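PDB 2NSA: trigger factor from Thermotoga maritima, which probably acts as a ribosome-associated chaperone that keeps newly made proteins in an open conformation and as a peptidyl-prolyl cis-trans isomerase. Local coordinates for residues E2-T5 and L6-K10; R60-E64 and G65-Q69; E75-E78 and K79-E83. All coordinates share one frame; numbering follows the deposited sequence.

Interaction 1: E2-T5 and L6-K10; sequences EFET and LEQLK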
loop_
_atom_site.group_PDB
_atom_site.type_symbol
_atom_site.label_atom_id
_atom_site.label_comp_id
_atom_site.label_asym_id
_atom_site.label_seq_id
_atom_site.Cartn_x
_atom_site.Cartn_y
_atom_site.Cartn_z
ATOM N N GLU A 2 20.120 -1.402 5.689
ATOM C CA GLU A 2 18.945 -0.905 4.922
ATOM C C GLU A 2 19.012 0.603 4.695
ATOM O O GLU A 2 19.827 1.299 5.304
ATOM C CB GLU A 2 17.648 -1.272 5.652
ATOM C CG GLU A 2 17.627 -0.913 7.127
ATOM C CD GLU A 2 16.341 -1.349 7.812
ATOM O OE1 GLU A 2 16.003 -2.549 7.736
ATOM O OE2 GLU A 2 15.671 -0.493 8.429
ATOM N N PHE A 3 18.150 1.101 3.814
ATOM C CA PHE A 3 18.115 2.522 3.488
ATOM C C PHE A 3 17.813 3.401 4.692
ATOM O O PHE A 3 17.089 3.002 5.604
ATOM C CB PHE A 3 17.076 2.792 2.399
ATOM C CG PHE A 3 17.266 1.964 1.165
ATOM C CD1 PHE A 3 16.405 0.908 0.882
ATOM C CD2 PHE A 3 18.312 2.231 0.288
ATOM C CE1 PHE A 3 16.582 0.129 -0.259
ATOM C CE2 PHE A 3 18.498 1.460 -0.854
ATOM C CZ PHE A 3 17.632 0.405 -1.129
ATOM N N GLU A 4 18.373 4.606 4.682
ATOM C CA GLU A 4 18.173 5.560 5.762
ATOM C C GLU A 4 17.413 6.783 5.255
ATOM O O GLU A 4 16.703 7.440 6.015
ATOM C CB GLU A 4 19.526 5.988 6.338
ATOM C CG GLU A 4 19.438 6.951 7.515
ATOM C CD GLU A 4 20.800 7.283 8.099
ATOM O OE1 GLU A 4 21.461 6.365 8.632
ATOM O OE2 GLU A 4 21.212 8.460 8.022
ATOM N N THR A 5 17.561 7.083 3.967
ATOM C CA THR A 5 16.890 8.233 3.375
ATOM C C THR A 5 16.144 7.864 2.102
ATOM O O THR A 5 16.468 6.877 1.443
ATOM C CB THR A 5 17.891 9.343 3.019
ATOM O OG1 THR A 5 18.727 8.902 1.942
ATOM C CG2 THR A 5 18.757 9.681 4.221
ATOM N N LEU A 6 15.147 8.673 1.759
ATOM C CA LEU A 6 14.353 8.444 0.560
ATOM C C LEU A 6 15.256 8.529 -0.664
ATOM O O LEU A 6 15.078 7.794 -1.633
ATOM C CB LEU A 6 13.242 9.491 0.455
ATOM C CG LEU A 6 12.289 9.364 -0.738
ATOM C CD1 LEU A 6 11.564 8.023 -0.675
ATOM C CD2 LEU A 6 11.292 10.512 -0.720
ATOM N N GLU A 7 16.229 9.433 -0.611
ATOM C CA GLU A 7 17.159 9.608 -1.720
ATOM C C GLU A 7 17.968 8.345 -1.993
ATOM O O GLU A 7 18.217 7.998 -3.148
ATOM C CB GLU A 7 18.105 10.778 -1.442
ATOM C CG GLU A 7 17.558 12.124 -1.878
ATOM C CD GLU A 7 17.191 12.144 -3.353
ATOM O OE1 GLU A 7 17.948 11.564 -4.166
ATOM O OE2 GLU A 7 16.152 12.746 -3.703
ATOM N N GLN A 8 18.388 7.659 -0.934
ATOM C CA GLN A 8 19.157 6.432 -1.096
ATOM C C GLN A 8 18.275 5.361 -1.718
ATOM O O GLN A 8 18.725 4.573 -2.545
ATOM C CB GLN A 8 19.673 5.937 0.254
ATOM C CG GLN A 8 20.655 6.874 0.930
ATOM C CD GLN A 8 21.088 6.367 2.292
ATOM O OE1 GLN A 8 20.261 6.149 3.177
ATOM N NE2 GLN A 8 22.392 6.180 2.468
ATOM N N LEU A 9 17.009 5.345 -1.317
ATOM C CA LEU A 9 16.057 4.372 -1.833
ATOM C C LEU A 9 15.858 4.588 -3.330
ATOM O O LEU A 9 15.967 3.653 -4.118
ATOM C CB LEU A 9 14.721 4.508 -1.089
ATOM C CG LEU A 9 13.654 3.425 -1.297
ATOM C CD1 LEU A 9 12.618 3.500 -0.180
ATOM C CD2 LEU A 9 13.000 3.588 -2.649
ATOM N N LYS A 10 15.578 5.829 -3.715
ATOM C CA LYS A 10 15.362 6.172 -5.119
ATOM C C LYS A 10 16.575 5.836 -5.983
ATOM O O LYS A 10 16.435 5.433 -7.142
ATOM C CB LYS A 10 15.034 7.662 -5.242
ATOM C CG LYS A 10 13.712 8.051 -4.601
ATOM C CD LYS A 10 13.595 9.554 -4.395
ATOM C CE LYS A 10 13.548 10.309 -5.707
ATOM N NZ LYS A 10 13.433 11.775 -5.477
#
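Thr-5 and Gln-8 together cap the N-terminal end of helix 6-12, a local surface contact following loop 2-5 in the C-terminal, chaperone-active part of trigger factor. Thr-5 is the N-cap: its OG1 accepts the backbone N of Gln-8 at 3.2 Å. With OG1 held between the backbone N and the carbonyl carbon (chi1 68°), the hydroxyl faces the first turn and also lies 3.0 Å from CG of Gln-8. In return the side chain of Gln-8, crossing that of Thr-5 at about a right angle, accepts, its OE1 gripped by two successive amides, Glu-4 N at 2.9 Å and Thr-5 N at 3.0 Å, both tilted somewhat from the carbonyl plane; this fixes the orientation of the terminal amide. The first helical bond, Leu-9 N to Thr-5 O, measures 3.2 Å. Replacing Thr-5 by an alanine would probably leave the N-H of Gln-8 without its side-chain acceptor and set the first turn free to fray. Ahead of the cap, Phe-3 turns back over the helix, and CA of Leu-9 sits above one face of its ring, 3.9 Å from the centroid, in a CH-pi contact. Phe-3 and Leu-9 both also touch Lys-36 of helix 25-36. Reciprocal bonding between an N-cap threonine and the residue three positions on is the signature of a capping box.

Interaction 2: R60-E64 and G65-Q69; sequences RLKRE and GRYEQ. With SO4 (sulfate ion), chain B.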
loop_
_atom_site.group_PDB
_atom_site.type_symbol
_atom_site.label_atom_id
_atom_site.label_comp_id
_atom_site.label_asym_id
_atom_site.label_seq_id
_atom_site.Cartn_x
_atom_site.Cartn_y
_atom_site.Cartn_z
ATOM N N ARG A 60 -9.738 -12.288 11.297
ATOM C CA ARG A 60 -10.323 -11.964 10.000
ATOM C C ARG A 60 -10.089 -13.127 9.042
ATOM O O ARG A 60 -10.989 -13.514 8.300
ATOM C CB ARG A 60 -9.703 -10.676 9.438
ATOM C CG ARG A 60 -9.999 -10.433 7.961
ATOM C CD ARG A 60 -9.577 -9.039 7.504
ATOM N NE ARG A 60 -8.338 -8.593 8.141
ATOM C CZ ARG A 60 -8.291 -7.727 9.150
ATOM N NH1 ARG A 60 -9.411 -7.210 9.635
ATOM N NH2 ARG A 60 -7.124 -7.381 9.677
ATOM N N LEU A 61 -8.881 -13.685 9.068
ATOM C CA LEU A 61 -8.544 -14.813 8.206
ATOM C C LEU A 61 -9.432 -16.006 8.536
ATOM O O LEU A 61 -9.812 -16.774 7.647
ATOM C CB LEU A 61 -7.076 -15.203 8.386
ATOM C CG LEU A 61 -6.042 -14.195 7.874
ATOM C CD1 LEU A 61 -4.650 -14.660 8.242
ATOM C CD2 LEU A 61 -6.175 -14.049 6.362
ATOM N N LYS A 62 -9.754 -16.156 9.817
ATOM C CA LYS A 62 -10.606 -17.252 10.269
ATOM C C LYS A 62 -12.044 -17.052 9.811
ATOM O O LYS A 62 -12.772 -18.022 9.591
ATOM C CB LYS A 62 -10.556 -17.376 11.794
ATOM C CG LYS A 62 -9.252 -17.949 12.316
ATOM C CD LYS A 62 -9.260 -18.072 13.830
ATOM C CE LYS A 62 -8.005 -18.773 14.323
ATOM N NZ LYS A 62 -7.894 -18.727 15.800
ATOM N N ARG A 63 -12.454 -15.795 9.672
ATOM C CA ARG A 63 -13.806 -15.497 9.216
ATOM C C ARG A 63 -13.892 -15.723 7.712
ATOM O O ARG A 63 -14.951 -16.068 7.185
ATOM C CB ARG A 63 -14.188 -14.047 9.539
ATOM C CG ARG A 63 -14.445 -13.761 11.014
ATOM C CD ARG A 63 -15.158 -12.424 11.186
ATOM N NE ARG A 63 -14.352 -11.294 10.727
ATOM C CZ ARG A 63 -13.391 -10.719 11.444
ATOM N NH1 ARG A 63 -13.109 -11.163 12.662
ATOM N NH2 ARG A 63 -12.708 -9.702 10.939
ATOM N N GLU A 64 -12.772 -15.528 7.022
ATOM C CA GLU A 64 -12.719 -15.709 5.575
ATOM C C GLU A 64 -12.498 -17.177 5.220
ATOM O O GLU A 64 -12.643 -17.574 4.064
ATOM C CB GLU A 64 -11.593 -14.861 4.975
ATOM C CG GLU A 64 -11.627 -13.398 5.399
ATOM C CD GLU A 64 -10.545 -12.562 4.733
ATOM O OE1 GLU A 64 -9.407 -13.056 4.590
ATOM O OE2 GLU A 64 -10.835 -11.403 4.368
ATOM N N GLY A 65 -12.148 -17.979 6.222
ATOM C CA GLY A 65 -11.913 -19.393 5.993
ATOM C C GLY A 65 -10.599 -19.651 5.282
ATOM O O GLY A 65 -10.474 -20.594 4.502
ATOM N N ARG A 66 -9.603 -18.818 5.561
ATOM C CA ARG A 66 -8.308 -18.962 4.918
ATOM C C ARG A 66 -7.177 -19.140 5.918
ATOM O O ARG A 66 -6.029 -19.366 5.530
ATOM C CB ARG A 66 -8.032 -17.735 4.047
ATOM C CG ARG A 66 -9.193 -17.371 3.141
ATOM C CD ARG A 66 -8.797 -16.347 2.099
ATOM N NE ARG A 66 -8.370 -15.081 2.681
ATOM C CZ ARG A 66 -7.134 -14.598 2.592
ATOM N NH1 ARG A 66 -6.198 -15.279 1.946
ATOM N NH2 ARG A 66 -6.837 -13.428 3.140
ATOM N N TYR A 67 -7.499 -19.051 7.203
ATOM C CA TYR A 67 -6.481 -19.177 8.235
ATOM C C TYR A 67 -5.703 -20.487 8.231
ATOM O O TYR A 67 -4.488 -20.478 8.068
ATOM C CB TYR A 67 -7.087 -18.963 9.628
ATOM C CG TYR A 67 -6.056 -19.045 10.735
ATOM C CD1 TYR A 67 -5.012 -18.123 10.812
ATOM C CD2 TYR A 67 -6.096 -20.074 11.674
ATOM C CE1 TYR A 67 -4.025 -18.227 11.799
ATOM C CE2 TYR A 67 -5.116 -20.188 12.663
ATOM C CZ TYR A 67 -4.085 -19.263 12.717
ATOM O OH TYR A 67 -3.106 -19.385 13.682
ATOM N N GLU A 68 -6.389 -21.613 8.399
ATOM C CA GLU A 68 -5.675 -22.883 8.456
ATOM C C GLU A 68 -4.795 -23.166 7.242
ATOM O O GLU A 68 -3.679 -23.661 7.386
ATOM C CB GLU A 68 -6.646 -24.041 8.691
ATOM C CG GLU A 68 -5.948 -25.292 9.176
ATOM C CD GLU A 68 -6.912 -26.344 9.671
ATOM O OE1 GLU A 68 -7.508 -26.148 10.752
ATOM O OE2 GLU A 68 -7.074 -27.361 8.972
ATOM N N GLN A 69 -5.285 -22.853 6.048
ATOM C CA GLN A 69 -4.495 -23.074 4.841
ATOM C C GLN A 69 -3.193 -22.284 4.921
ATOM O O GLN A 69 -2.125 -22.781 4.559
ATOM C CB GLN A 69 -5.289 -22.643 3.607
ATOM C CG GLN A 69 -6.441 -23.574 3.258
ATOM C CD GLN A 69 -7.399 -22.964 2.252
ATOM O OE1 GLN A 69 -8.107 -22.003 2.557
ATOM N NE2 GLN A 69 -7.423 -23.517 1.044
HETATM S S SO4 B . -10.362 -21.287 8.738
HETATM O O1 SO4 B . -10.063 -19.885 8.386
HETATM O O2 SO4 B . -9.104 -22.045 8.846
HETATM O O3 SO4 B . -11.216 -21.894 7.697
HETATM O O4 SO4 B . -11.078 -21.323 10.029
#
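A Schellman motif, in which Leu-61 and Arg-66 meet through both backbone and side chains, ends helix 47-64 and turns the chain into helix 67-72. The backbone bonds define it. Arg-66 N reaches back to Leu-61 O at 2.9 Å and is nearly straight (172°), whereas the bond from Gly-65 N to Lys-62 O is weak. Gly-65, itself the donor of the weak bond, takes a positive phi, a conformation that favours glycine, and the chain turns there out of the helix.

A salt bridge lies on the exposed surface. Arg-66 grips Glu-64 side-on, with NE and NH2 both directed at the single oxygen OE1, each at 3.0 Å. That oxygen lies close to the guanidinium plane, while the carboxylate is turned 48° against it. The arginine chain is extended at first and then bends at chi3 (-62°), which swings the guanidinium back toward the end of the preceding helix.

Carbon contacts accompany these bonds. CD2 of Leu-61 lies over one face of the guanidinium, and its CB packs on CB of Tyr-67. Lys-62 runs alongside Tyr-67, pointing the same way, and its CE covers one face of the phenol ring, 3.5 Å from CD2.

A sulfate ion, probably from the crystallisation liquor, sits at the start of helix 67-72, where the helix end would probably favour an anion: Tyr-67 N donates to O1 of the sulfate, and Glu-68 N to O2 at 2.8 Å.

Interaction 3: E75-E78 and K79-E83; sequences ESEE and KFREE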
loop_
_atom_site.group_PDB
_atom_site.type_symbol
_atom_site.label_atom_id
_atom_site.label_comp_id
_atom_site.label_asym_id
_atom_site.label_seq_id
_atom_site.Cartn_x
_atom_site.Cartn_y
_atom_site.Cartn_z
ATOM N N GLU A 75 5.885 -23.404 9.844
ATOM C CA GLU A 75 6.340 -24.440 10.764
ATOM C C GLU A 75 5.458 -24.532 12.006
ATOM O O GLU A 75 5.298 -25.608 12.589
ATOM C CB GLU A 75 7.787 -24.163 11.172
ATOM C CG GLU A 75 8.765 -24.190 10.005
ATOM C CD GLU A 75 10.174 -23.772 10.395
ATOM O OE1 GLU A 75 10.793 -24.458 11.237
ATOM O OE2 GLU A 75 10.662 -22.755 9.854
ATOM N N SER A 76 4.893 -23.397 12.402
ATOM C CA SER A 76 4.026 -23.330 13.570
ATOM C C SER A 76 3.240 -22.031 13.548
ATOM O O SER A 76 3.534 -21.134 12.759
ATOM C CB SER A 76 4.856 -23.381 14.851
ATOM O OG SER A 76 5.610 -22.192 15.021
ATOM N N GLU A 77 2.242 -21.940 14.420
ATOM C CA GLU A 77 1.423 -20.742 14.522
ATOM C C GLU A 77 2.277 -19.615 15.089
ATOM O O GLU A 77 2.111 -18.441 14.731
ATOM C CB GLU A 77 0.232 -20.983 15.447
ATOM C CG GLU A 77 -0.661 -19.765 15.599
ATOM C CD GLU A 77 -1.761 -19.966 16.619
ATOM O OE1 GLU A 77 -2.438 -21.013 16.564
ATOM O OE2 GLU A 77 -1.952 -19.068 17.472
ATOM N N GLU A 78 3.195 -19.971 15.980
ATOM C CA GLU A 78 4.073 -18.982 16.596
ATOM C C GLU A 78 4.899 -18.290 15.520
ATOM O O GLU A 78 5.056 -17.064 15.532
ATOM C CB GLU A 78 4.998 -19.653 17.617
ATOM C CG GLU A 78 5.814 -18.681 18.453
ATOM C CD GLU A 78 6.714 -19.390 19.448
ATOM O OE1 GLU A 78 6.188 -20.122 20.314
ATOM O OE2 GLU A 78 7.948 -19.215 19.365
ATOM N N LYS A 79 5.422 -19.077 14.586
ATOM C CA LYS A 79 6.231 -18.528 13.499
ATOM C C LYS A 79 5.385 -17.608 12.630
ATOM O O LYS A 79 5.832 -16.530 12.230
ATOM C CB LYS A 79 6.799 -19.655 12.638
ATOM C CG LYS A 79 7.690 -20.649 13.371
ATOM C CD LYS A 79 9.096 -20.119 13.643
ATOM C CE LYS A 79 9.168 -19.274 14.903
ATOM N NZ LYS A 79 10.580 -18.948 15.251
ATOM N N PHE A 80 4.162 -18.045 12.337
ATOM C CA PHE A 80 3.251 -17.258 11.513
ATOM C C PHE A 80 2.933 -15.926 12.187
ATOM O O PHE A 80 2.920 -14.879 11.536
ATOM C CB PHE A 80 1.955 -18.024 11.250
ATOM C CG PHE A 80 0.935 -17.227 10.486
ATOM C CD1 PHE A 80 1.231 -16.729 9.217
ATOM C CD2 PHE A 80 -0.309 -16.948 11.038
ATOM C CE1 PHE A 80 0.297 -15.961 8.510
ATOM C CE2 PHE A 80 -1.249 -16.182 10.338
ATOM C CZ PHE A 80 -0.942 -15.690 9.073
ATOM N N ARG A 81 2.675 -15.960 13.492
ATOM C CA ARG A 81 2.377 -14.725 14.213
ATOM C C ARG A 81 3.574 -13.780 14.155
ATOM O O ARG A 81 3.409 -12.572 13.965
ATOM C CB ARG A 81 2.010 -15.018 15.669
ATOM C CG ARG A 81 0.593 -15.543 15.859
ATOM C CD ARG A 81 0.294 -15.819 17.336
ATOM N NE ARG A 81 -1.021 -16.421 17.527
ATOM C CZ ARG A 81 -2.165 -15.745 17.596
ATOM N NH1 ARG A 81 -2.173 -14.421 17.497
ATOM N NH2 ARG A 81 -3.311 -16.399 17.752
ATOM N N GLU A 82 4.778 -14.331 14.299
ATOM C CA GLU A 82 5.993 -13.514 14.249
ATOM C C GLU A 82 6.115 -12.824 12.891
ATOM O O GLU A 82 6.464 -11.640 12.814
ATOM C CB GLU A 82 7.239 -14.378 14.507
ATOM C CG GLU A 82 7.495 -14.713 15.983
ATOM C CD GLU A 82 8.446 -15.895 16.184
ATOM O OE1 GLU A 82 9.428 -16.026 15.420
ATOM O OE2 GLU A 82 8.217 -16.691 17.121
ATOM N N GLU A 83 5.839 -13.563 11.821
ATOM C CA GLU A 83 5.924 -12.992 10.480
ATOM C C GLU A 83 4.857 -11.933 10.266
ATOM O O GLU A 83 5.128 -10.855 9.726
ATOM C CB GLU A 83 5.767 -14.070 9.408
ATOM C CG GLU A 83 5.703 -13.480 8.007
ATOM C CD GLU A 83 5.997 -14.487 6.923
ATOM O OE1 GLU A 83 6.982 -15.246 7.065
ATOM O OE2 GLU A 83 5.251 -14.511 5.923
#
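OG of Ser-76 takes the amide of Lys-79 at the start of helix 77-105, where firmly bonded and packed groups give way, across the first turn, to exposed charged side chains. On the ordered side Ser-76 is the N-cap. Its OG, lying between the backbone N and the carbonyl carbon (chi1 69°), is 3.2 Å from the backbone N of Lys-79, while Ser-76 O takes the amide of Phe-80. The ring of Phe-80 leads away from this turn into a buried place among helices 47-64 and 67-72, and makes an edge-to-face contact with Tyr-74.

Next to it Glu-77 and Arg-81 lie side by side, one turn apart and pointing the same way. OE2 of Glu-77 receives two nitrogens of the arginine, NE at 2.8 Å and NH2 at 3.0 Å. NE approaches along the anti lone pair, whereas NH2 comes from above the carboxylate plane; the two planar groups are turned 50° against each other. The remaining nitrogen, NH1, is bonded to OD1 of Asn-55 on helix 47-64, so all three nitrogens of the guanidinium have a partner.

The solvent side is looser. Glu-78 and Glu-82 bring their OE2 atoms to 3.4 Å, two acceptors with like charge. Lys-79, bent at chi2 and chi3, forms a salt bridge with Glu-82, NZ to OE1 3.1 Å, the hydrogen bond in it weak.

The acidic first turn, with Glu-77 and Glu-78, is probably favourable beside the helix N terminus, and the lysine is likely to offset part of the repulsion between the two neighbouring glutamates.

In the fold
From the N terminus, the three contacts follow one another in series, each closing a short local turn, and none nests in or crosses another. Interaction 1 starts helix 6-12 and stands apart, its centre about 36 Å from that of interaction 2 and on the opposite side of the chain's centre. Interaction 2 joins helix 47-64 to helix 67-72, and interaction 3 then opens the long helix 77-105. These last two touch: Tyr-67 OH lies 3.1 Å from CG of Glu-77, and Phe-80 packs against both Tyr-67 and Leu-61. Together they tie three successive helices into one corner of the domain.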